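Long-range contacts in extracellular invertase (Aspergillus kawachii, PDB 5XH8), which hydrolyses terminal beta-fructofuranosides such as sucrose and readily transfers fructosyl units, probably to build fructooligosaccharides such as 1-kestose: residues S133-S137 with A168-P172; A356-P360 with T512-D516; K454-A460 with L542-N548; Y491-N495 with K523-F527. All blocks are in the same frame, centred on the assembly; numbering follows the deposited sequence.

The contacts follow the two-domain build of a glycoside hydrolase family 32 enzyme, a beta-propeller followed by a beta-sandwich. Contact 1 lies in the propeller, between strands 134-140 and 166-176 of successive four-stranded sheets; it closes before the others open. Contact 2 joins a loop from each domain, its centre about 32 Å from that of contact 1 and about 25 Å from that of contact 3. Its segments alternate with those of contacts 3 and 4, so its link between the domains is interleaved with the sandwich. Contacts 3 and 4 belong to the sandwich, on the far side of the chain's centre from contact 1; contact 4 is nested inside contact 3, their nearest atoms about 6 Å apart.

Contact 1 (S133-S137 with A168-P172); sequences SETQS and AFRDP
Glu134 reaches across to Phe169 and Arg170 with both carboxylate oxygens. The charged part of the contact is a salt bridge in which Arg170 NH1 lies 2.8 Å from Glu134 OE2. The bond is nearly straight (171° at the hydrogen) and uses the syn side of the oxygen, which sits almost in the guanidinium plane. The two flat groups are nonetheless inclined 59° to each other. Arg170 extends from CG to NE, and this carries its guanidinium past the carboxylate to a second acid, Glu248, which NH2 engages.

Two further hydrogen bonds involve uncharged donors. Phe169 N donates to Glu134 OE1 over 2.8 Å, a more bent bond; OE1 is also held by Tyr129 OH. Further along, Gln136 NE2 gives a hydrogen bond of 3.0 Å to Phe169 O, approaching from above the carbonyl plane. Its other amide atom, OE1, is bonded to Thr116 OG1.

The two strands belong to adjacent four-stranded sheets, blades of the beta-propeller, and run at 26° to one another without backbone pairing. Residues 170-172 spell the Arg-Asp-Pro motif of family 32, which as in relatives probably lines the active site; here Asp171 OD1 is hydrogen-bonded to a bound glycerol.

Van der Waals contacts fill in round the polar groups. Gln136 NE2 comes within 3.5 Å of Phe169 CD2, its amide steeply inclined to the ring, while Gln136 OE1 touches Pro172 CD at 3.3 Å. The chain of Gln136 bends at its second torsion, bringing its amide between ring and proline.

Contact 2 (A356-P360 with T512-D516); sequences AEGFP and TDGID
Phe359 meets Gly514 because its CG is turned opposite the backbone N (chi1 -177°), which sets the ring beside the second loop with its edge at Gly514 O. That oxygen lies near the ring plane, 3.3 Å from Phe359 CD2. Ile515 follows with CG1 beside its own backbone N (chi1 -55°), and CG1 comes to 4.1 Å from the same CD2, the two side chains crossing at about a right angle. The methyl of Thr512 touches the proline ring, with CG2 4.0 Å from Pro360 CD, while its hydroxyl OG1 accepts from Leu14 N.

Residues 356-359 form a type II beta turn. Against it the backbones come very close: Gly514 CA is 3.4 Å from Glu357 O, an approach made possible by the absence of a side chain on Gly514. Asp513 O takes a CA-H...O contact from Phe359 CA at 3.6 Å.

One loop follows strand 341-348 of the propeller domain and the other precedes strand 520-523 of the sandwich, so the junction spans both domains. Conventional hydrogen bonds are absent between the two segments, so between them the fit probably depends on close backbone packing, apolar touches and one CA-H...O contact.

Contact 3 (K454-A460 with L542-N548); sequences KFFVLSA and LTLVVDN
Phe456 and Val546 form a hydrogen-bonded antiparallel pair, and their side chains lie side by side. The ring of Phe456 stands with CG between the backbone N and the carbonyl carbon (chi1 61°), so that one face is turned to the valine. Val546 CB sits over that face, 3.9 Å from the centroid and 19° off the normal, in a CH-pi contact, and CG2 touches Phe456 CZ at 3.5 Å. Two pairs on, Leu458 and Leu544 meet more modestly through their CB atoms, 4.2 Å apart.

On the other face of the sheet, Phe455 carries its CG beside the backbone N (chi1 -59°), which lays the ring along Asn548, with Asn548 CA over one face and Asn548 CB 3.6 Å from Phe455 CE2. The ring edge faces the carboxylate of Asp547, whose OD1 is 3.3 Å from Phe455 CD2; that carboxylate is itself fixed by Arg29 N, Ala30 N and His31. Further along this face, Val457 CG1 packs on Thr543 CG2 at 3.7 Å. A water then joins Thr543 OG1, at 2.7 Å, to Ser459 OG by a longer, weak bond.

Seven backbone hydrogen bonds hold this register from Lys454-Asn548 to Ala460-Leu542.

Strand 455-463 is flanked by strand 585-594 on its other edge, and strand 534-547 by strand 550-555. Leu458 and Ala460 touch Phe477, and Val546 touches Ile479, of strand 474-481 in the facing sheet, forming part of the core of the beta-sandwich.

Contact 4 (Y491-N495 with K523-F527); sequences YQFSN and KLRLF
Lys523 meets Asn495 where the chain leaves strand 520-523 of one sheet of the beta-sandwich and crosses to strand 528-531 of the other. Its side chain is folded at both chi2 (-80°) and chi3 (-67°), which curls NZ back to donate to Asn495 O over 3.0 Å. The amine stands well above the carbonyl plane, and the same oxygen is also bonded by Ser497 OG; Trp239 makes a cation-pi contact with the lysine.

Leu524 offers its carbonyl to Tyr491, whose OH donates a short hydrogen bond of 2.6 Å to Leu524 O. That oxygen lies near the ring plane, and the side chain of Leu524 reaches the same ring with CB 4.1 Å from Tyr491 CE1.

Arg525 has its CB turned away from residues 491-495, and its guanidinium makes salt bridges with Glu496 and Glu392. The side chains of Leu526 and Tyr491 approach each other from opposite directions: Leu526 CD1 lies over a ring face, 4.0 Å from the centroid of Tyr491, and also touches Phe493 CZ at 4.2 Å.

One water closes the arrangement, accepting from Leu526 N at 3.2 Å and donating to Tyr491 OH at 2.8 Å.

Contact 1 (S133-S137 with A168-P172)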
# COMPACT_ATOMS: atom_id res chain seq x y z
N SER A 133 0.82 -4.45 -6.95
CA SER A 133 -0.24 -5.37 -7.39
C SER A 133 -0.65 -6.40 -6.28
O SER A 133 -1.83 -6.74 -6.16
CB SER A 133 0.09 -6.01 -8.75
OG SER A 133 1.30 -6.69 -8.70
N GLU A 134 0.31 -6.81 -5.44
CA GLU A 134 0.09 -7.78 -4.39
C GLU A 134 0.58 -7.23 -3.03
O GLU A 134 1.77 -6.91 -2.85
CB GLU A 134 0.80 -9.09 -4.72
CG GLU A 134 0.37 -9.72 -6.05
CD GLU A 134 1.29 -10.83 -6.48
OE1 GLU A 134 2.53 -10.59 -6.48
OE2 GLU A 134 0.78 -11.94 -6.81
N THR A 135 -0.35 -7.09 -2.09
CA THR A 135 -0.04 -6.72 -0.72
C THR A 135 -0.55 -7.85 0.18
O THR A 135 -1.27 -8.75 -0.28
CB THR A 135 -0.68 -5.39 -0.33
OG1 THR A 135 -2.10 -5.46 -0.48
CG2 THR A 135 -0.18 -4.26 -1.22
N GLN A 136 -0.14 -7.84 1.44
CA GLN A 136 -0.62 -8.84 2.39
C GLN A 136 -1.43 -8.14 3.47
O GLN A 136 -0.92 -7.19 4.12
CB GLN A 136 0.52 -9.68 2.97
CG GLN A 136 1.71 -9.90 2.03
CD GLN A 136 1.32 -10.60 0.74
OE1 GLN A 136 0.44 -11.46 0.71
NE2 GLN A 136 2.00 -10.23 -0.34
N SER A 137 -2.68 -8.59 3.65
CA SER A 137 -3.66 -7.95 4.52
C SER A 137 -4.19 -8.93 5.53
O SER A 137 -4.05 -10.15 5.36
CB SER A 137 -4.82 -7.37 3.69
OG SER A 137 -4.36 -6.28 2.90
N ALA A 168 6.70 -12.22 -8.51
CA ALA A 168 5.50 -12.54 -7.77
C ALA A 168 5.82 -12.31 -6.31
O ALA A 168 6.99 -12.42 -5.89
CB ALA A 168 5.11 -14.00 -7.96
N PHE A 169 4.77 -12.04 -5.53
CA PHE A 169 4.89 -11.78 -4.11
C PHE A 169 3.57 -12.08 -3.39
O PHE A 169 2.80 -11.18 -3.05
CB PHE A 169 5.33 -10.33 -3.91
CG PHE A 169 5.73 -10.00 -2.51
CD1 PHE A 169 6.91 -10.50 -1.98
CD2 PHE A 169 4.97 -9.16 -1.74
CE1 PHE A 169 7.28 -10.20 -0.68
CE2 PHE A 169 5.34 -8.84 -0.45
CZ PHE A 169 6.51 -9.36 0.08
N ARG A 170 3.31 -13.37 -3.14
CA ARG A 170 1.98 -13.78 -2.70
C ARG A 170 1.98 -15.08 -1.93
O ARG A 170 3.04 -15.71 -1.75
CB ARG A 170 1.05 -13.87 -3.91
CG ARG A 170 1.54 -14.76 -5.04
CD ARG A 170 0.42 -15.00 -6.07
NE ARG A 170 0.92 -15.80 -7.20
CZ ARG A 170 1.54 -15.32 -8.29
NH1 ARG A 170 1.72 -14.01 -8.49
NH2 ARG A 170 1.98 -16.19 -9.22
N ASP A 171 0.79 -15.46 -1.47
CA ASP A 171 0.50 -16.75 -0.84
C ASP A 171 1.20 -16.87 0.53
O ASP A 171 1.90 -17.85 0.80
CB ASP A 171 0.91 -17.94 -1.72
CG ASP A 171 0.39 -17.85 -3.14
OD1 ASP A 171 -0.65 -17.21 -3.38
OD2 ASP A 171 1.06 -18.46 -4.03
N PRO A 172 1.00 -15.89 1.40
CA PRO A 172 1.68 -15.94 2.69
C PRO A 172 1.28 -17.19 3.47
O PRO A 172 0.07 -17.54 3.53
CB PRO A 172 1.21 -14.67 3.39
CG PRO A 172 -0.11 -14.35 2.75
CD PRO A 172 0.10 -14.71 1.32

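Contact 2 (A356-P360 with T512-D516)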
# COMPACT_ATOMS: atom_id res chain seq x y z
N ALA A 356 -7.68 -25.69 -21.31
CA ALA A 356 -8.46 -26.74 -21.97
C ALA A 356 -9.62 -26.18 -22.78
O ALA A 356 -10.80 -26.28 -22.38
CB ALA A 356 -8.96 -27.76 -20.96
N GLU A 357 -9.29 -25.65 -23.94
CA GLU A 357 -10.28 -24.96 -24.77
C GLU A 357 -11.40 -25.87 -25.32
O GLU A 357 -11.14 -26.92 -25.90
CB GLU A 357 -9.57 -24.27 -25.93
CG GLU A 357 -10.46 -23.28 -26.68
CD GLU A 357 -9.69 -22.32 -27.57
OE1 GLU A 357 -8.46 -22.52 -27.79
OE2 GLU A 357 -10.33 -21.37 -28.04
N GLY A 358 -12.65 -25.43 -25.13
CA GLY A 358 -13.82 -26.18 -25.59
C GLY A 358 -14.37 -27.25 -24.66
O GLY A 358 -15.32 -27.95 -25.03
N PHE A 359 -13.79 -27.40 -23.46
CA PHE A 359 -14.31 -28.34 -22.46
C PHE A 359 -15.76 -27.94 -22.12
O PHE A 359 -16.08 -26.76 -22.07
CB PHE A 359 -13.42 -28.39 -21.19
CG PHE A 359 -13.89 -29.41 -20.17
CD1 PHE A 359 -14.92 -29.11 -19.28
CD2 PHE A 359 -13.32 -30.67 -20.12
CE1 PHE A 359 -15.39 -30.06 -18.39
CE2 PHE A 359 -13.79 -31.64 -19.21
CZ PHE A 359 -14.82 -31.33 -18.35
N PRO A 360 -16.66 -28.92 -21.92
CA PRO A 360 -18.06 -28.57 -21.69
C PRO A 360 -18.35 -28.08 -20.25
O PRO A 360 -19.03 -28.75 -19.46
CB PRO A 360 -18.78 -29.86 -22.04
CG PRO A 360 -17.80 -30.91 -21.65
CD PRO A 360 -16.48 -30.37 -22.06
N THR A 512 -15.73 -34.30 -28.54
CA THR A 512 -15.75 -33.03 -27.82
C THR A 512 -14.33 -32.51 -27.63
O THR A 512 -13.43 -33.28 -27.28
CB THR A 512 -16.44 -33.25 -26.45
OG1 THR A 512 -17.72 -33.91 -26.64
CG2 THR A 512 -16.64 -31.91 -25.73
N ASP A 513 -14.13 -31.21 -27.84
CA ASP A 513 -12.84 -30.56 -27.57
C ASP A 513 -12.57 -30.42 -26.06
O ASP A 513 -13.50 -30.40 -25.24
CB ASP A 513 -12.79 -29.16 -28.21
CG ASP A 513 -12.90 -29.20 -29.73
OD1 ASP A 513 -12.32 -30.09 -30.37
OD2 ASP A 513 -13.59 -28.33 -30.29
N GLY A 514 -11.30 -30.29 -25.72
CA GLY A 514 -10.86 -29.91 -24.39
C GLY A 514 -10.88 -31.02 -23.38
O GLY A 514 -10.79 -30.75 -22.18
N ILE A 515 -11.00 -32.27 -23.84
CA ILE A 515 -10.97 -33.44 -22.97
C ILE A 515 -9.64 -34.11 -23.20
O ILE A 515 -9.46 -34.91 -24.13
CB ILE A 515 -12.18 -34.37 -23.18
CG1 ILE A 515 -13.47 -33.55 -23.00
CG2 ILE A 515 -12.13 -35.54 -22.20
CD1 ILE A 515 -14.75 -34.34 -22.93
N ASP A 516 -8.69 -33.73 -22.35
CA ASP A 516 -7.30 -34.18 -22.44
C ASP A 516 -7.20 -35.72 -22.42
O ASP A 516 -7.85 -36.37 -21.59
CB ASP A 516 -6.51 -33.57 -21.25
CG ASP A 516 -5.01 -33.79 -21.34
OD1 ASP A 516 -4.51 -34.07 -22.44
OD2 ASP A 516 -4.33 -33.67 -20.28

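Contact 3 (K454-A460 with L542-N548)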
# COMPACT_ATOMS: atom_id res chain seq x y z
N LYS A 454 -18.10 -46.87 -10.86
CA LYS A 454 -16.83 -46.19 -11.04
C LYS A 454 -16.34 -45.49 -9.73
O LYS A 454 -15.81 -44.38 -9.76
CB LYS A 454 -16.97 -45.20 -12.19
CG LYS A 454 -17.41 -45.82 -13.51
CD LYS A 454 -17.47 -44.79 -14.63
CE LYS A 454 -18.03 -45.43 -15.91
NZ LYS A 454 -18.16 -44.44 -17.01
N PHE A 455 -16.51 -46.18 -8.61
CA PHE A 455 -16.17 -45.68 -7.28
C PHE A 455 -15.56 -46.87 -6.55
O PHE A 455 -16.27 -47.75 -6.10
CB PHE A 455 -17.42 -45.16 -6.55
CG PHE A 455 -18.14 -44.05 -7.28
CD1 PHE A 455 -19.15 -44.33 -8.21
CD2 PHE A 455 -17.84 -42.72 -7.01
CE1 PHE A 455 -19.82 -43.30 -8.87
CE2 PHE A 455 -18.52 -41.69 -7.65
CZ PHE A 455 -19.52 -41.98 -8.59
N PHE A 456 -14.23 -46.96 -6.54
CA PHE A 456 -13.57 -48.09 -5.91
C PHE A 456 -12.14 -47.79 -5.53
O PHE A 456 -11.53 -46.88 -6.07
CB PHE A 456 -13.57 -49.33 -6.85
CG PHE A 456 -12.85 -49.13 -8.16
CD1 PHE A 456 -11.50 -49.43 -8.29
CD2 PHE A 456 -13.53 -48.67 -9.28
CE1 PHE A 456 -10.84 -49.24 -9.49
CE2 PHE A 456 -12.87 -48.47 -10.48
CZ PHE A 456 -11.53 -48.76 -10.59
N VAL A 457 -11.62 -48.61 -4.62
CA VAL A 457 -10.19 -48.69 -4.33
C VAL A 457 -9.69 -50.05 -4.79
O VAL A 457 -10.34 -51.06 -4.50
CB VAL A 457 -9.87 -48.59 -2.81
CG1 VAL A 457 -8.36 -48.63 -2.59
CG2 VAL A 457 -10.50 -47.34 -2.21
N LEU A 458 -8.55 -50.07 -5.47
CA LEU A 458 -7.88 -51.30 -5.89
C LEU A 458 -6.49 -51.29 -5.27
O LEU A 458 -5.73 -50.35 -5.51
CB LEU A 458 -7.73 -51.37 -7.42
CG LEU A 458 -7.06 -52.64 -7.97
CD1 LEU A 458 -7.49 -52.88 -9.41
CD2 LEU A 458 -5.54 -52.62 -7.90
N SER A 459 -6.15 -52.32 -4.49
CA SER A 459 -4.80 -52.49 -3.92
C SER A 459 -4.17 -53.78 -4.42
O SER A 459 -4.85 -54.81 -4.51
CB SER A 459 -4.82 -52.58 -2.39
OG SER A 459 -5.90 -51.86 -1.86
N ALA A 460 -2.88 -53.76 -4.71
CA ALA A 460 -2.18 -54.97 -5.09
C ALA A 460 -0.71 -54.77 -4.97
O ALA A 460 -0.22 -53.63 -5.06
CB ALA A 460 -2.54 -55.35 -6.52
N LEU A 542 0.82 -50.97 -4.73
CA LEU A 542 0.04 -50.07 -5.52
C LEU A 542 -1.35 -49.89 -4.91
O LEU A 542 -1.99 -50.88 -4.57
CB LEU A 542 -0.07 -50.66 -6.92
CG LEU A 542 -0.34 -49.78 -8.11
CD1 LEU A 542 0.63 -48.60 -8.19
CD2 LEU A 542 -0.29 -50.64 -9.37
N THR A 543 -1.79 -48.64 -4.72
CA THR A 543 -3.21 -48.33 -4.45
C THR A 543 -3.78 -47.39 -5.53
O THR A 543 -3.17 -46.37 -5.85
CB THR A 543 -3.39 -47.70 -3.07
OG1 THR A 543 -2.78 -48.52 -2.07
CG2 THR A 543 -4.87 -47.53 -2.74
N LEU A 544 -4.93 -47.76 -6.09
CA LEU A 544 -5.66 -46.93 -7.05
C LEU A 544 -6.97 -46.55 -6.38
O LEU A 544 -7.68 -47.42 -5.90
CB LEU A 544 -5.96 -47.70 -8.35
CG LEU A 544 -4.87 -47.88 -9.41
CD1 LEU A 544 -3.53 -48.25 -8.83
CD2 LEU A 544 -5.31 -48.94 -10.41
N VAL A 545 -7.26 -45.25 -6.34
CA VAL A 545 -8.55 -44.77 -5.86
C VAL A 545 -9.21 -44.09 -7.04
O VAL A 545 -8.70 -43.08 -7.56
CB VAL A 545 -8.42 -43.76 -4.70
CG1 VAL A 545 -9.80 -43.40 -4.15
CG2 VAL A 545 -7.50 -44.30 -3.61
N VAL A 546 -10.35 -44.63 -7.46
CA VAL A 546 -11.12 -44.08 -8.56
C VAL A 546 -12.41 -43.55 -7.98
O VAL A 546 -13.23 -44.31 -7.46
CB VAL A 546 -11.38 -45.16 -9.64
CG1 VAL A 546 -12.33 -44.65 -10.72
CG2 VAL A 546 -10.07 -45.59 -10.25
N ASP A 547 -12.59 -42.23 -8.06
CA ASP A 547 -13.79 -41.58 -7.57
C ASP A 547 -14.46 -40.87 -8.75
O ASP A 547 -14.31 -39.65 -8.97
CB ASP A 547 -13.42 -40.63 -6.41
CG ASP A 547 -14.60 -40.07 -5.71
OD1 ASP A 547 -15.76 -40.38 -6.08
OD2 ASP A 547 -14.38 -39.30 -4.75
N ASN A 548 -15.20 -41.69 -9.50
CA ASN A 548 -15.84 -41.31 -10.76
C ASN A 548 -14.82 -40.94 -11.83
O ASN A 548 -14.38 -41.83 -12.56
CB ASN A 548 -16.95 -40.27 -10.53
CG ASN A 548 -18.12 -40.43 -11.51
OD1 ASN A 548 -18.07 -41.26 -12.41
ND2 ASN A 548 -19.16 -39.65 -11.31
O HOH W 1 -4.14 -49.60 -0.02

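Contact 4 (Y491-N495 with K523-F527)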
# COMPACT_ATOMS: atom_id res chain seq x y z
N TYR A 491 3.52 -49.95 -14.26
CA TYR A 491 4.93 -49.67 -13.99
C TYR A 491 5.79 -50.07 -15.18
O TYR A 491 5.53 -51.07 -15.83
CB TYR A 491 5.42 -50.38 -12.73
CG TYR A 491 6.78 -49.89 -12.29
CD1 TYR A 491 6.91 -48.69 -11.59
CD2 TYR A 491 7.94 -50.60 -12.60
CE1 TYR A 491 8.15 -48.21 -11.20
CE2 TYR A 491 9.20 -50.14 -12.22
CZ TYR A 491 9.30 -48.94 -11.51
OH TYR A 491 10.54 -48.46 -11.14
N GLN A 492 6.81 -49.28 -15.43
CA GLN A 492 7.70 -49.40 -16.56
C GLN A 492 9.13 -49.27 -16.02
O GLN A 492 9.49 -48.23 -15.45
CB GLN A 492 7.35 -48.27 -17.51
CG GLN A 492 8.16 -48.16 -18.77
CD GLN A 492 7.60 -47.10 -19.70
OE1 GLN A 492 7.94 -45.93 -19.60
NE2 GLN A 492 6.73 -47.52 -20.60
N PHE A 493 9.95 -50.32 -16.17
CA PHE A 493 11.35 -50.27 -15.70
C PHE A 493 12.28 -49.43 -16.56
O PHE A 493 13.23 -48.91 -16.03
CB PHE A 493 11.96 -51.66 -15.51
CG PHE A 493 11.59 -52.30 -14.21
CD1 PHE A 493 10.44 -53.07 -14.11
CD2 PHE A 493 12.36 -52.11 -13.08
CE1 PHE A 493 10.09 -53.65 -12.92
CE2 PHE A 493 12.01 -52.69 -11.87
CZ PHE A 493 10.87 -53.47 -11.80
N SER A 494 12.01 -49.30 -17.86
CA SER A 494 12.90 -48.55 -18.77
C SER A 494 13.25 -47.14 -18.31
O SER A 494 14.39 -46.69 -18.48
CB SER A 494 12.29 -48.46 -20.16
OG SER A 494 11.04 -47.80 -20.10
N ASN A 495 12.26 -46.43 -17.75
CA ASN A 495 12.48 -45.10 -17.14
C ASN A 495 11.99 -45.04 -15.69
O ASN A 495 11.79 -43.95 -15.13
CB ASN A 495 11.82 -44.01 -17.97
CG ASN A 495 10.33 -44.27 -18.23
OD1 ASN A 495 9.74 -45.23 -17.74
ND2 ASN A 495 9.73 -43.40 -19.01
N LYS A 523 8.03 -40.68 -11.86
CA LYS A 523 9.19 -41.53 -11.50
C LYS A 523 8.99 -42.21 -10.16
O LYS A 523 8.57 -41.58 -9.18
CB LYS A 523 10.46 -40.70 -11.38
CG LYS A 523 10.90 -40.01 -12.66
CD LYS A 523 11.61 -40.96 -13.60
CE LYS A 523 12.95 -41.43 -13.04
NZ LYS A 523 13.81 -41.88 -14.17
N LEU A 524 9.31 -43.51 -10.13
CA LEU A 524 9.32 -44.27 -8.89
C LEU A 524 10.44 -45.32 -8.99
O LEU A 524 10.39 -46.17 -9.86
CB LEU A 524 7.99 -44.98 -8.68
CG LEU A 524 7.94 -45.91 -7.46
CD1 LEU A 524 8.13 -45.15 -6.15
CD2 LEU A 524 6.63 -46.68 -7.46
N ARG A 525 11.45 -45.22 -8.12
CA ARG A 525 12.51 -46.22 -8.05
C ARG A 525 12.12 -47.30 -7.06
O ARG A 525 11.72 -47.00 -5.93
CB ARG A 525 13.84 -45.62 -7.62
CG ARG A 525 14.91 -46.69 -7.32
CD ARG A 525 16.31 -46.14 -7.44
NE ARG A 525 16.57 -45.75 -8.82
CZ ARG A 525 17.59 -45.00 -9.21
NH1 ARG A 525 18.50 -44.56 -8.35
NH2 ARG A 525 17.70 -44.70 -10.50
N LEU A 526 12.22 -48.54 -7.52
CA LEU A 526 12.11 -49.73 -6.68
C LEU A 526 13.55 -50.17 -6.47
O LEU A 526 14.26 -50.51 -7.43
CB LEU A 526 11.29 -50.81 -7.43
CG LEU A 526 9.84 -50.39 -7.74
CD1 LEU A 526 9.10 -51.40 -8.61
CD2 LEU A 526 9.08 -50.16 -6.44
N PHE A 527 14.01 -50.10 -5.22
CA PHE A 527 15.42 -50.38 -4.91
C PHE A 527 15.65 -51.89 -4.79
O PHE A 527 14.69 -52.68 -4.73
CB PHE A 527 15.82 -49.73 -3.58
CG PHE A 527 15.67 -48.24 -3.56
CD1 PHE A 527 16.69 -47.42 -4.03
CD2 PHE A 527 14.53 -47.65 -3.02
CE1 PHE A 527 16.56 -46.04 -3.99
CE2 PHE A 527 14.39 -46.27 -2.98
CZ PHE A 527 15.41 -45.47 -3.47
O HOH W 2 13.24 -48.99 -10.50